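Local coordinates for protein short chain dehydrogenase (Salmonella typhi, PDB 3G1T) that probably catalyses NAD(P)-dependent oxidation or reduction of a carbonyl or alcohol substrate, as a Rossmann-fold short chain dehydrogenase, at residues L71-R82 against V125-A136. Residues are numbered along the deposited sequence; the frame is centred on the assembly and turned at random.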
# COMPACT_ATOMS: atom_id res chain seq x y z
N LEU A 71 5.91 -17.80 13.94
CA LEU A 71 5.28 -16.45 14.06
C LEU A 71 4.15 -16.41 13.07
O LEU A 71 4.34 -16.72 11.88
CB LEU A 71 6.25 -15.30 13.78
CG LEU A 71 5.81 -13.83 14.00
CD1 LEU A 71 5.77 -13.36 15.46
CD2 LEU A 71 6.65 -12.90 13.17
N ASP A 72 2.96 -16.03 13.56
CA ASP A 72 1.78 -15.91 12.69
C ASP A 72 1.60 -14.44 12.38
O ASP A 72 1.22 -13.67 13.25
CB ASP A 72 0.55 -16.45 13.40
CG ASP A 72 -0.65 -16.67 12.47
OD1 ASP A 72 -1.52 -17.48 12.86
OD2 ASP A 72 -0.78 -16.05 11.38
N LEU A 73 1.90 -14.06 11.15
CA LEU A 73 1.97 -12.65 10.75
C LEU A 73 0.58 -12.03 10.79
O LEU A 73 0.42 -10.80 11.04
CB LEU A 73 2.56 -12.51 9.36
CG LEU A 73 4.10 -12.73 9.19
CD1 LEU A 73 4.51 -12.39 7.79
CD2 LEU A 73 4.99 -12.00 10.19
N LEU A 74 -0.42 -12.88 10.57
CA LEU A 74 -1.84 -12.41 10.63
C LEU A 74 -2.22 -11.86 11.97
O LEU A 74 -3.01 -10.91 12.05
CB LEU A 74 -2.83 -13.49 10.19
CG LEU A 74 -4.30 -13.11 10.01
CD1 LEU A 74 -4.47 -11.93 9.04
CD2 LEU A 74 -5.20 -14.38 9.60
N THR A 75 -1.69 -12.46 13.04
CA THR A 75 -2.15 -12.15 14.39
C THR A 75 -1.04 -11.54 15.26
O THR A 75 -1.32 -11.09 16.37
CB THR A 75 -2.71 -13.39 15.13
OG1 THR A 75 -1.66 -14.31 15.39
CG2 THR A 75 -3.85 -14.09 14.37
N CYS A 76 0.18 -11.49 14.76
CA CYS A 76 1.29 -11.07 15.63
C CYS A 76 1.24 -9.58 16.02
O CYS A 76 0.74 -8.73 15.27
CB CYS A 76 2.68 -11.43 15.06
SG CYS A 76 3.17 -10.41 13.64
N THR A 77 1.75 -9.33 17.23
CA THR A 77 1.88 -7.99 17.80
C THR A 77 3.29 -7.47 17.64
O THR A 77 4.21 -8.24 17.43
CB THR A 77 1.51 -8.00 19.34
OG1 THR A 77 2.51 -8.73 20.08
CG2 THR A 77 0.07 -8.67 19.56
N ALA A 78 3.45 -6.16 17.71
CA ALA A 78 4.79 -5.54 17.80
C ALA A 78 5.69 -6.25 18.86
O ALA A 78 6.84 -6.59 18.58
CB ALA A 78 4.65 -4.05 18.12
N GLU A 79 5.16 -6.49 20.05
CA GLU A 79 5.91 -7.18 21.15
C GLU A 79 6.32 -8.61 20.77
O GLU A 79 7.42 -9.06 21.08
CB GLU A 79 5.05 -7.18 22.42
CG GLU A 79 5.71 -7.74 23.68
CD GLU A 79 7.05 -7.08 24.02
OE1 GLU A 79 7.23 -5.86 23.77
OE2 GLU A 79 7.93 -7.79 24.57
N GLU A 80 5.44 -9.34 20.11
CA GLU A 80 5.85 -10.68 19.55
C GLU A 80 7.00 -10.63 18.52
O GLU A 80 7.89 -11.50 18.51
CB GLU A 80 4.63 -11.43 18.95
CG GLU A 80 3.77 -12.14 20.05
CD GLU A 80 2.42 -12.68 19.56
OE1 GLU A 80 1.86 -12.17 18.58
OE2 GLU A 80 1.90 -13.62 20.21
N CYS A 81 6.96 -9.62 17.66
CA CYS A 81 8.08 -9.37 16.71
C CYS A 81 9.36 -9.03 17.48
O CYS A 81 10.43 -9.55 17.14
CB CYS A 81 7.74 -8.25 15.71
SG CYS A 81 6.43 -8.75 14.61
N ARG A 82 9.25 -8.18 18.52
CA ARG A 82 10.41 -7.84 19.37
C ARG A 82 10.98 -9.11 20.10
O ARG A 82 12.20 -9.22 20.27
CB ARG A 82 10.09 -6.73 20.42
CG ARG A 82 9.83 -5.27 19.94
CD ARG A 82 10.95 -4.56 19.07
NE ARG A 82 10.53 -3.21 18.66
CZ ARG A 82 11.31 -2.30 18.08
NH1 ARG A 82 12.59 -2.55 17.82
NH2 ARG A 82 10.80 -1.10 17.77
N VAL A 125 -0.97 -9.01 6.82
CA VAL A 125 0.19 -9.91 6.66
C VAL A 125 1.24 -9.18 5.79
O VAL A 125 2.44 -9.15 6.16
CB VAL A 125 -0.21 -11.28 5.99
CG1 VAL A 125 1.04 -12.14 5.54
CG2 VAL A 125 -1.09 -12.05 6.96
N ASN A 126 0.80 -8.69 4.63
CA ASN A 126 1.75 -8.33 3.58
C ASN A 126 2.36 -6.97 3.90
O ASN A 126 3.53 -6.70 3.53
CB ASN A 126 1.10 -8.28 2.17
CG ASN A 126 0.62 -9.67 1.71
OD1 ASN A 126 0.74 -10.63 2.51
ND2 ASN A 126 0.07 -9.78 0.47
N VAL A 127 1.61 -6.13 4.60
CA VAL A 127 2.16 -4.82 4.89
C VAL A 127 2.46 -4.59 6.39
O VAL A 127 3.62 -4.30 6.79
CB VAL A 127 1.25 -3.67 4.39
CG1 VAL A 127 1.95 -2.28 4.57
CG2 VAL A 127 0.93 -3.84 2.93
N ASN A 128 1.46 -4.68 7.23
CA ASN A 128 1.72 -4.21 8.62
C ASN A 128 2.59 -5.13 9.45
O ASN A 128 3.44 -4.67 10.24
CB ASN A 128 0.42 -3.96 9.38
CG ASN A 128 -0.50 -2.98 8.66
OD1 ASN A 128 -0.05 -2.11 7.95
ND2 ASN A 128 -1.84 -3.18 8.79
N ALA A 129 2.37 -6.44 9.36
CA ALA A 129 3.22 -7.35 10.10
C ALA A 129 4.62 -7.47 9.50
O ALA A 129 5.58 -7.67 10.19
CB ALA A 129 2.56 -8.71 10.10
N THR A 130 4.73 -7.34 8.17
CA THR A 130 6.01 -7.41 7.53
C THR A 130 6.80 -6.15 7.97
O THR A 130 7.97 -6.23 8.28
CB THR A 130 5.81 -7.51 5.99
OG1 THR A 130 5.17 -8.76 5.68
CG2 THR A 130 7.11 -7.41 5.27
N PHE A 131 6.12 -5.01 8.05
CA PHE A 131 6.74 -3.81 8.66
C PHE A 131 7.17 -4.01 10.11
O PHE A 131 8.30 -3.71 10.46
CB PHE A 131 5.76 -2.57 8.57
CG PHE A 131 6.01 -1.53 9.66
CD1 PHE A 131 7.19 -0.79 9.65
CD2 PHE A 131 5.06 -1.34 10.68
CE1 PHE A 131 7.43 0.16 10.66
CE2 PHE A 131 5.28 -0.33 11.74
CZ PHE A 131 6.53 0.40 11.68
N MET A 132 6.27 -4.48 10.95
CA MET A 132 6.57 -4.68 12.37
C MET A 132 7.79 -5.59 12.60
O MET A 132 8.68 -5.28 13.44
CB MET A 132 5.37 -5.24 13.08
CG MET A 132 4.29 -4.12 13.45
SD MET A 132 2.91 -4.59 14.55
CE MET A 132 2.07 -5.78 13.50
N LEU A 133 7.78 -6.75 11.92
CA LEU A 133 8.95 -7.67 11.92
C LEU A 133 10.24 -7.00 11.43
O LEU A 133 11.28 -7.07 12.11
CB LEU A 133 8.65 -8.92 11.06
CG LEU A 133 9.76 -10.00 11.11
CD1 LEU A 133 10.10 -10.41 12.61
CD2 LEU A 133 9.20 -11.17 10.21
N THR A 134 10.15 -6.27 10.32
CA THR A 134 11.31 -5.51 9.83
C THR A 134 11.87 -4.54 10.87
O THR A 134 13.07 -4.54 11.13
CB THR A 134 10.99 -4.70 8.54
OG1 THR A 134 10.55 -5.59 7.50
CG2 THR A 134 12.32 -3.92 8.03
N GLN A 135 10.98 -3.77 11.47
CA GLN A 135 11.43 -2.74 12.43
C GLN A 135 12.17 -3.37 13.57
O GLN A 135 13.18 -2.81 14.08
CB GLN A 135 10.26 -1.93 12.87
CG GLN A 135 10.52 -1.04 14.09
CD GLN A 135 9.29 -0.26 14.45
OE1 GLN A 135 8.36 -0.77 15.07
NE2 GLN A 135 9.27 1.02 14.04
N ALA A 136 11.66 -4.52 14.05
CA ALA A 136 12.28 -5.19 15.20
C ALA A 136 13.69 -5.75 14.92
O ALA A 136 14.43 -5.97 15.90
CB ALA A 136 11.41 -6.30 15.65
O HOH W 1 13.84 -5.45 18.35
O HOH W 2 8.26 0.45 17.47
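With CG anti to its carbonyl carbon (chi1 -81°) and the chain bent only at chi3 (-65°), M132 reaches from helix 116-142 to the start of helix 78-91. There its SD makes van der Waals contact with A78 N at 3.6 Å. Its CE meets C76 O in the same way, 3.7 Å away. C81, with SG again anti to the carbonyl carbon, sets its sulfur against the backbone of helix 116-142, where SG comes within 3.6 Å of L133 N and also meets M132 CB. A136 CB sits against C81 O. Ahead of helix 78-91, whose first turn is closed by the capping box of T77 and E80, L73 packs CB on A129 CB at 3.9 Å and crosses V125 at about a right angle, while V125 CG2 lies against the backbone of L74. In this Rossmann fold the contact joins the loop after edge strand 67-70, and the helix that follows it, to helix 116-142; the short helix segments cross at -41°. At the far end R82 sets CD against A136 CB in van der Waals contact, and two waters meet its guanidinium edge in plane: one bridges NH1 to A136 O, the other NH2 to Q135 OE1. Q135 NE2 hydrogen-bonds to M111 O and Q114 O of the second subunit.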